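Local coordinates for protein 373aa long hypothetical citrate synthase (Sulfolobus tokodaii, PDB 1VGP) that is of unassigned function but belongs to the citrate synthase family of predominantly helical, two-domain proteins that typically work as dimers, at residues I127-A132 / E151-M156; K224-I229 / S313-Y318; Y238-L243 / E293-K298. All blocks are in the same frame, centred on the assembly; numbering follows the deposited sequence.

Contact 1: I127-A132 / E151-M156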
# COMPACT_ATOMS: atom_id res chain seq x y z
N ILE A 127 -4.46 -11.73 -15.07
CA ILE A 127 -3.09 -11.28 -14.85
C ILE A 127 -2.21 -12.48 -14.49
O ILE A 127 -1.14 -12.68 -15.06
CB ILE A 127 -3.00 -10.27 -13.68
CG1 ILE A 127 -3.80 -9.01 -14.02
CG2 ILE A 127 -1.54 -9.92 -13.41
CD1 ILE A 127 -3.88 -8.01 -12.88
N VAL A 128 -2.68 -13.29 -13.55
CA VAL A 128 -1.87 -14.38 -13.03
C VAL A 128 -1.61 -15.42 -14.12
O VAL A 128 -0.45 -15.76 -14.40
CB VAL A 128 -2.56 -15.04 -11.81
CG1 VAL A 128 -1.71 -16.19 -11.28
CG2 VAL A 128 -2.75 -14.00 -10.71
N ALA A 129 -2.66 -15.92 -14.76
CA ALA A 129 -2.50 -16.95 -15.78
C ALA A 129 -1.64 -16.47 -16.95
O ALA A 129 -0.76 -17.19 -17.43
CB ALA A 129 -3.86 -17.42 -16.29
N ASN A 130 -1.89 -15.23 -17.40
CA ASN A 130 -1.16 -14.66 -18.53
C ASN A 130 0.33 -14.59 -18.25
O ASN A 130 1.15 -14.86 -19.13
CB ASN A 130 -1.69 -13.26 -18.85
CG ASN A 130 -2.92 -13.29 -19.73
OD1 ASN A 130 -3.39 -12.24 -20.19
ND2 ASN A 130 -3.46 -14.48 -19.98
N TYR A 131 0.68 -14.22 -17.03
CA TYR A 131 2.09 -14.10 -16.71
C TYR A 131 2.76 -15.46 -16.66
O TYR A 131 3.91 -15.61 -17.07
CB TYR A 131 2.29 -13.40 -15.36
CG TYR A 131 3.75 -13.11 -15.08
CD1 TYR A 131 4.52 -12.38 -15.99
CD2 TYR A 131 4.37 -13.60 -13.93
CE1 TYR A 131 5.87 -12.15 -15.76
CE2 TYR A 131 5.72 -13.37 -13.69
CZ TYR A 131 6.46 -12.65 -14.60
OH TYR A 131 7.80 -12.42 -14.36
N ALA A 132 2.03 -16.46 -16.15
CA ALA A 132 2.55 -17.80 -16.02
C ALA A 132 2.89 -18.41 -17.38
O ALA A 132 3.92 -19.09 -17.53
CB ALA A 132 1.54 -18.68 -15.29
N GLU A 151 -13.21 -22.33 -13.50
CA GLU A 151 -12.88 -23.11 -14.69
C GLU A 151 -12.01 -22.28 -15.62
O GLU A 151 -11.00 -22.77 -16.15
CB GLU A 151 -14.15 -23.54 -15.42
CG GLU A 151 -13.93 -24.70 -16.38
CD GLU A 151 -15.12 -24.97 -17.28
OE1 GLU A 151 -15.07 -25.97 -18.03
OE2 GLU A 151 -16.09 -24.19 -17.25
N ASN A 152 -12.39 -21.02 -15.80
CA ASN A 152 -11.68 -20.14 -16.73
C ASN A 152 -10.25 -19.87 -16.26
O ASN A 152 -9.34 -19.73 -17.07
CB ASN A 152 -12.43 -18.81 -16.88
CG ASN A 152 -11.71 -17.84 -17.81
OD1 ASN A 152 -11.60 -18.09 -19.02
ND2 ASN A 152 -11.22 -16.74 -17.26
N PHE A 153 -10.06 -19.78 -14.94
CA PHE A 153 -8.73 -19.63 -14.39
C PHE A 153 -7.83 -20.74 -14.90
O PHE A 153 -6.78 -20.49 -15.46
CB PHE A 153 -8.77 -19.64 -12.85
CG PHE A 153 -7.63 -18.89 -12.20
CD1 PHE A 153 -6.39 -18.80 -12.81
CD2 PHE A 153 -7.80 -18.29 -10.95
CE1 PHE A 153 -5.33 -18.12 -12.19
CE2 PHE A 153 -6.75 -17.62 -10.33
CZ PHE A 153 -5.52 -17.53 -10.95
N LEU A 154 -8.25 -21.99 -14.71
CA LEU A 154 -7.44 -23.13 -15.13
C LEU A 154 -7.34 -23.19 -16.65
O LEU A 154 -6.29 -23.56 -17.20
CB LEU A 154 -8.05 -24.42 -14.58
CG LEU A 154 -8.07 -24.56 -13.06
CD1 LEU A 154 -8.42 -26.00 -12.69
CD2 LEU A 154 -6.72 -24.16 -12.48
N TYR A 155 -8.43 -22.83 -17.32
CA TYR A 155 -8.43 -22.72 -18.77
C TYR A 155 -7.29 -21.85 -19.28
O TYR A 155 -6.51 -22.28 -20.13
CB TYR A 155 -9.76 -22.15 -19.26
CG TYR A 155 -9.73 -21.75 -20.72
CD1 TYR A 155 -9.31 -22.66 -21.70
CD2 TYR A 155 -10.09 -20.47 -21.12
CE1 TYR A 155 -9.25 -22.28 -23.04
CE2 TYR A 155 -10.04 -20.09 -22.46
CZ TYR A 155 -9.61 -20.99 -23.41
OH TYR A 155 -9.56 -20.61 -24.73
N MET A 156 -7.20 -20.62 -18.76
CA MET A 156 -6.20 -19.67 -19.22
C MET A 156 -4.80 -20.11 -18.84
O MET A 156 -3.82 -19.58 -19.34
CB MET A 156 -6.47 -18.27 -18.65
CG MET A 156 -7.82 -17.69 -19.01
SD MET A 156 -7.96 -15.97 -18.44
CE MET A 156 -8.25 -16.19 -16.69
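Ala129 and Met156 meet through their beta carbons, Ala129 CB lying 3.6 Å from Met156 CB. Ala129 CB also touches the Met156 carbonyl oxygen, lying 3.7 Å from Met156 O. With so small a side chain on one helix, the backbones come near: the CA atoms of Ala129 and Met156 are 5.7 Å apart. Beside this pair the Phe153 ring reaches Val128, the residue just before Ala129. Its CZ rests 4.0 Å from Val128 CB and 4.1 Å from Val128 CG1, the ring lying at a slant to the valine. Phe153 CG stands opposite the backbone N (chi1 -154°), which swings the ring over to the other helix although its CB does not point straight at it. No hydrogen bond joins the two segments, so the contact is wholly van der Waals packing. The pair belongs to the mostly helical citrate synthase fold; here segments 127-132 and 151-156, of helices 113-135 and 149-158, run nearly parallel and approach to 9.1 Å between axes at a crossing angle of -16°. In the next shell, Met170 of helix 164-175 and Pro125, two residues before Ile127 on its helix, also touch Phe153, while Leu95 of helix 91-105 packs on Val128. Farther out, Asn152 OD1 accepts a hydrogen bond from Asp144 N of the connecting loop, and Glu151 OE1 forms a salt bridge with Arg161 NE.

Contact 2: K224-I229 / S313-Y318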
# COMPACT_ATOMS: atom_id res chain seq x y z
N LYS A 224 7.71 -28.00 -0.05
CA LYS A 224 9.16 -28.16 -0.01
C LYS A 224 9.53 -29.26 0.97
O LYS A 224 10.38 -30.12 0.68
CB LYS A 224 9.83 -26.84 0.42
CG LYS A 224 11.34 -26.93 0.56
CD LYS A 224 11.91 -25.80 1.43
CE LYS A 224 13.15 -26.26 2.23
NZ LYS A 224 12.81 -26.98 3.51
N MET A 225 8.89 -29.24 2.13
CA MET A 225 9.12 -30.27 3.14
C MET A 225 8.77 -31.66 2.63
O MET A 225 9.55 -32.60 2.78
CB MET A 225 8.31 -29.95 4.39
CG MET A 225 8.48 -30.97 5.51
SD MET A 225 7.32 -30.69 6.84
CE MET A 225 5.85 -31.38 6.15
N PHE A 226 7.58 -31.81 2.04
CA PHE A 226 7.21 -33.10 1.46
C PHE A 226 8.25 -33.55 0.45
O PHE A 226 8.55 -34.73 0.32
CB PHE A 226 5.84 -33.02 0.77
CG PHE A 226 4.72 -32.57 1.66
CD1 PHE A 226 4.70 -32.90 3.00
CD2 PHE A 226 3.68 -31.80 1.14
CE1 PHE A 226 3.66 -32.48 3.82
CE2 PHE A 226 2.63 -31.38 1.94
CZ PHE A 226 2.62 -31.71 3.29
N LYS A 227 8.80 -32.59 -0.29
CA LYS A 227 9.77 -32.91 -1.32
C LYS A 227 11.06 -33.46 -0.72
O LYS A 227 11.55 -34.50 -1.16
CB LYS A 227 10.07 -31.67 -2.17
CG LYS A 227 9.11 -31.49 -3.37
CD LYS A 227 9.14 -30.06 -3.92
CE LYS A 227 8.33 -29.94 -5.20
NZ LYS A 227 8.58 -31.07 -6.13
N GLU A 228 11.59 -32.80 0.30
CA GLU A 228 12.87 -33.23 0.84
C GLU A 228 12.80 -34.48 1.71
O GLU A 228 13.75 -35.26 1.75
CB GLU A 228 13.57 -32.08 1.59
CG GLU A 228 12.83 -31.47 2.75
CD GLU A 228 13.53 -30.22 3.26
OE1 GLU A 228 13.75 -29.28 2.46
OE2 GLU A 228 13.86 -30.17 4.47
N ILE A 229 11.67 -34.70 2.39
CA ILE A 229 11.36 -36.05 2.85
C ILE A 229 11.16 -36.90 1.60
O ILE A 229 10.22 -36.70 0.85
CB ILE A 229 10.06 -36.10 3.67
CG1 ILE A 229 10.04 -34.99 4.72
CG2 ILE A 229 9.93 -37.46 4.33
CD1 ILE A 229 8.70 -34.82 5.41
N SER A 313 -3.00 -26.88 0.79
CA SER A 313 -3.19 -25.95 -0.33
C SER A 313 -1.99 -25.98 -1.29
O SER A 313 -2.15 -25.73 -2.49
CB SER A 313 -3.43 -24.53 0.19
OG SER A 313 -2.22 -23.87 0.52
N SER A 314 -0.81 -26.31 -0.77
CA SER A 314 0.38 -26.32 -1.61
C SER A 314 0.51 -27.60 -2.45
O SER A 314 1.14 -27.59 -3.51
CB SER A 314 1.63 -26.14 -0.75
OG SER A 314 1.59 -26.96 0.40
N ILE A 315 -0.07 -28.70 -1.98
CA ILE A 315 -0.18 -29.87 -2.83
C ILE A 315 -1.16 -29.57 -3.95
O ILE A 315 -0.89 -29.85 -5.12
CB ILE A 315 -0.67 -31.11 -2.03
CG1 ILE A 315 0.46 -31.65 -1.16
CG2 ILE A 315 -1.12 -32.21 -2.99
CD1 ILE A 315 0.05 -32.79 -0.26
N VAL A 316 -2.31 -29.00 -3.59
CA VAL A 316 -3.36 -28.71 -4.54
C VAL A 316 -2.91 -27.75 -5.64
O VAL A 316 -2.99 -28.08 -6.83
CB VAL A 316 -4.60 -28.11 -3.83
CG1 VAL A 316 -5.56 -27.50 -4.86
CG2 VAL A 316 -5.29 -29.20 -3.01
N PHE A 317 -2.42 -26.58 -5.25
CA PHE A 317 -1.90 -25.61 -6.19
C PHE A 317 -0.91 -26.28 -7.15
O PHE A 317 -0.88 -25.99 -8.35
CB PHE A 317 -1.22 -24.46 -5.45
CG PHE A 317 -2.17 -23.48 -4.80
CD1 PHE A 317 -3.42 -23.23 -5.36
CD2 PHE A 317 -1.82 -22.80 -3.64
CE1 PHE A 317 -4.31 -22.31 -4.78
CE2 PHE A 317 -2.69 -21.89 -3.05
CZ PHE A 317 -3.94 -21.64 -3.62
N TYR A 318 -0.10 -27.18 -6.61
CA TYR A 318 0.89 -27.91 -7.38
C TYR A 318 0.17 -28.82 -8.38
O TYR A 318 0.38 -28.70 -9.59
CB TYR A 318 1.75 -28.73 -6.43
CG TYR A 318 3.04 -29.28 -7.02
CD1 TYR A 318 3.26 -30.66 -7.07
CD2 TYR A 318 4.05 -28.43 -7.48
CE1 TYR A 318 4.45 -31.18 -7.57
CE2 TYR A 318 5.25 -28.93 -7.98
CZ TYR A 318 5.44 -30.31 -8.02
OH TYR A 318 6.61 -30.85 -8.50
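Phe226 and Lys227, consecutive residues near the end of helix 221-228, each reach a different residue of helix 309-319, Ile315 and Tyr318, one turn apart. Both helices belong to the mainly helical citrate synthase fold, in the group of five helices between residues 221 and 319 that probably forms its smaller domain. The apolar part of the contact lies between Phe226 and Ile315. Phe226 CE2 is 3.7 Å from Ile315 CD1 and 3.8 Å from Ile315 CG1, the two side chains crossing at about a right angle. Ile315 presents its longer branch: CG1 lies beside the backbone N and the chain then runs out extended (chi2 175°), carrying CD1 across to the ring. With CA atoms of Phe226 and Ile315 9.1 Å apart, the side chains bridge most of the gap between the backbones. Ala289 of helix 281-300 packs against both residues, and the ring of Phe311 meets that of Phe226 edge to face.

The polar part lies toward solvent, where Lys227 and Tyr318 come from opposite directions. Lys227 NZ donates a hydrogen bond of 3.1 Å to Tyr318 OH, and the bend at the end of the lysine chain (chi4 -44°) brings the ammonium to the phenol oxygen. A salt bridge within helix 221-228 spans one turn, Lys224 to Glu228: Lys224 NZ lies 2.7 Å from Glu228 OE1, approaching from above the carboxylate plane, 48° out of it.

Contact 3: Y238-L243 / E293-K298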
# COMPACT_ATOMS: atom_id res chain seq x y z
N TYR A 238 12.59 -37.61 9.95
CA TYR A 238 12.65 -36.22 9.52
C TYR A 238 11.94 -35.33 10.54
O TYR A 238 12.53 -34.39 11.07
CB TYR A 238 12.02 -36.07 8.13
CG TYR A 238 11.99 -34.66 7.59
CD1 TYR A 238 12.99 -34.20 6.74
CD2 TYR A 238 10.96 -33.78 7.93
CE1 TYR A 238 12.97 -32.89 6.24
CE2 TYR A 238 10.94 -32.47 7.45
CZ TYR A 238 11.94 -32.03 6.60
OH TYR A 238 11.92 -30.73 6.13
N ILE A 239 10.67 -35.64 10.81
CA ILE A 239 9.86 -34.79 11.66
C ILE A 239 10.34 -34.82 13.09
O ILE A 239 10.41 -33.79 13.77
CB ILE A 239 8.37 -35.21 11.60
CG1 ILE A 239 7.66 -34.45 10.48
CG2 ILE A 239 7.68 -34.91 12.92
CD1 ILE A 239 7.67 -35.17 9.18
N LEU A 240 10.69 -36.01 13.57
CA LEU A 240 11.15 -36.16 14.94
C LEU A 240 12.48 -35.46 15.11
O LEU A 240 12.77 -34.88 16.16
CB LEU A 240 11.26 -37.64 15.31
CG LEU A 240 10.19 -38.18 16.28
CD1 LEU A 240 8.94 -37.30 16.26
CD2 LEU A 240 9.84 -39.59 15.90
N ASN A 241 13.30 -35.48 14.06
CA ASN A 241 14.53 -34.72 14.10
C ASN A 241 14.23 -33.23 14.21
O ASN A 241 14.90 -32.49 14.93
CB ASN A 241 15.37 -34.98 12.86
CG ASN A 241 16.72 -34.29 12.94
OD1 ASN A 241 16.99 -33.34 12.21
ND2 ASN A 241 17.57 -34.77 13.85
N ARG A 242 13.22 -32.79 13.48
CA ARG A 242 12.87 -31.38 13.44
C ARG A 242 12.41 -30.94 14.83
O ARG A 242 12.81 -29.88 15.32
CB ARG A 242 11.76 -31.18 12.41
CG ARG A 242 11.71 -29.82 11.77
CD ARG A 242 11.69 -29.92 10.26
NE ARG A 242 12.55 -28.88 9.72
CZ ARG A 242 12.23 -27.60 9.71
NH1 ARG A 242 13.17 -26.66 9.63
NH2 ARG A 242 10.96 -27.24 9.77
N LEU A 243 11.60 -31.77 15.48
CA LEU A 243 10.98 -31.40 16.75
C LEU A 243 12.01 -31.36 17.88
O LEU A 243 11.90 -30.56 18.81
CB LEU A 243 9.88 -32.40 17.12
CG LEU A 243 8.66 -32.40 16.19
CD1 LEU A 243 7.76 -33.57 16.54
CD2 LEU A 243 7.92 -31.08 16.32
N GLU A 293 1.03 -35.72 8.62
CA GLU A 293 -0.18 -35.33 9.33
C GLU A 293 -0.37 -36.23 10.55
O GLU A 293 -0.68 -35.77 11.66
CB GLU A 293 -1.41 -35.46 8.42
CG GLU A 293 -2.72 -35.01 9.07
CD GLU A 293 -3.95 -35.42 8.28
OE1 GLU A 293 -3.79 -35.90 7.14
OE2 GLU A 293 -5.08 -35.25 8.79
N GLU A 294 -0.19 -37.52 10.33
CA GLU A 294 -0.39 -38.52 11.36
C GLU A 294 0.53 -38.26 12.56
O GLU A 294 0.05 -38.04 13.68
CB GLU A 294 -0.12 -39.90 10.76
CG GLU A 294 -0.47 -41.06 11.66
CD GLU A 294 -0.61 -42.37 10.89
OE1 GLU A 294 -0.76 -43.43 11.53
OE2 GLU A 294 -0.56 -42.32 9.64
N ILE A 295 1.84 -38.27 12.33
CA ILE A 295 2.80 -38.13 13.42
C ILE A 295 2.77 -36.70 13.95
O ILE A 295 3.00 -36.46 15.15
CB ILE A 295 4.24 -38.49 12.97
CG1 ILE A 295 5.20 -38.46 14.17
CG2 ILE A 295 4.72 -37.50 11.90
CD1 ILE A 295 6.52 -39.17 13.91
N GLY A 296 2.50 -35.75 13.06
CA GLY A 296 2.40 -34.36 13.46
C GLY A 296 1.29 -34.13 14.47
O GLY A 296 1.51 -33.54 15.53
N ILE A 297 0.08 -34.60 14.14
CA ILE A 297 -1.04 -34.52 15.07
C ILE A 297 -0.73 -35.23 16.40
O ILE A 297 -1.06 -34.73 17.47
CB ILE A 297 -2.33 -35.11 14.44
CG1 ILE A 297 -2.80 -34.21 13.29
CG2 ILE A 297 -3.42 -35.21 15.49
CD1 ILE A 297 -3.97 -34.78 12.52
N LYS A 298 -0.09 -36.39 16.31
CA LYS A 298 0.27 -37.17 17.49
C LYS A 298 1.09 -36.33 18.46
O LYS A 298 0.69 -36.15 19.61
CB LYS A 298 1.05 -38.41 17.08
CG LYS A 298 1.41 -39.35 18.22
CD LYS A 298 2.49 -40.34 17.77
CE LYS A 298 2.94 -41.26 18.90
NZ LYS A 298 2.61 -42.68 18.61
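This is a purely apolar helix-to-helix contact, built by Ile239, Leu240 and Ile295 and set toward the periphery of the subunit, its centre about 27 Å from the chain's centre. It joins helix 235-244 to the last part of helix 281-300, and the two segments run in the same general sense. Ile295 is the shared element, because its two branches serve different partners. Its CG2 lies 4.1 Å from Ile239 CG2, the two isoleucines sliding past each other in opposite directions. The other branch ends at CD1, which faces the fork of Leu240: Leu240 CD1 and Leu240 CD2 are both 3.9 Å from Ile295 CD1. That reach follows from the torsions, with CG1 placed across from the backbone N (chi1 -174°) and the chain continued extended at chi2 (163°). The closest CA atoms are those of Ile239 and Gly296, 7.7 Å apart, but the joining is left to the side chains on either helix.

The seam goes on beyond the two segments. Val292 packs on Ile239, and Tyr299 on both Leu240 and Leu243, so the first helix is met over successive turns of helix 281-300. On that longer helix, Glu293 carries a separate polar link: Glu293 OE1 forms a salt bridge with Lys268 NZ of helix 262-278, and Glu293 OE2 is hydrogen-bonded to Tyr260 OH. This helix-on-helix packing lies in what is probably the smaller, all-helical domain of the citrate synthase fold.

In the fold
Along the chain contact 1 is complete before contact 2 opens, whereas contact 3 falls wholly within the span between the two segments of contact 2. The centres of contacts 2 and 3 are about 16 Å apart and the two touch: Met225 and Ile229 pack on Tyr238, and Tyr238 OH lies 2.6 Å from Glu228 OE2, a probable hydrogen bond. Their four helices form two consecutive pairs, 221-228 with 235-244 and 281-300 with 309-319, together in what is probably the smaller helical domain. Contact 1 probably lies in the larger domain and touches neither, its centre about 21 Å from that of contact 2 (nearest atoms about 7 Å) and about 36 Å from that of contact 3.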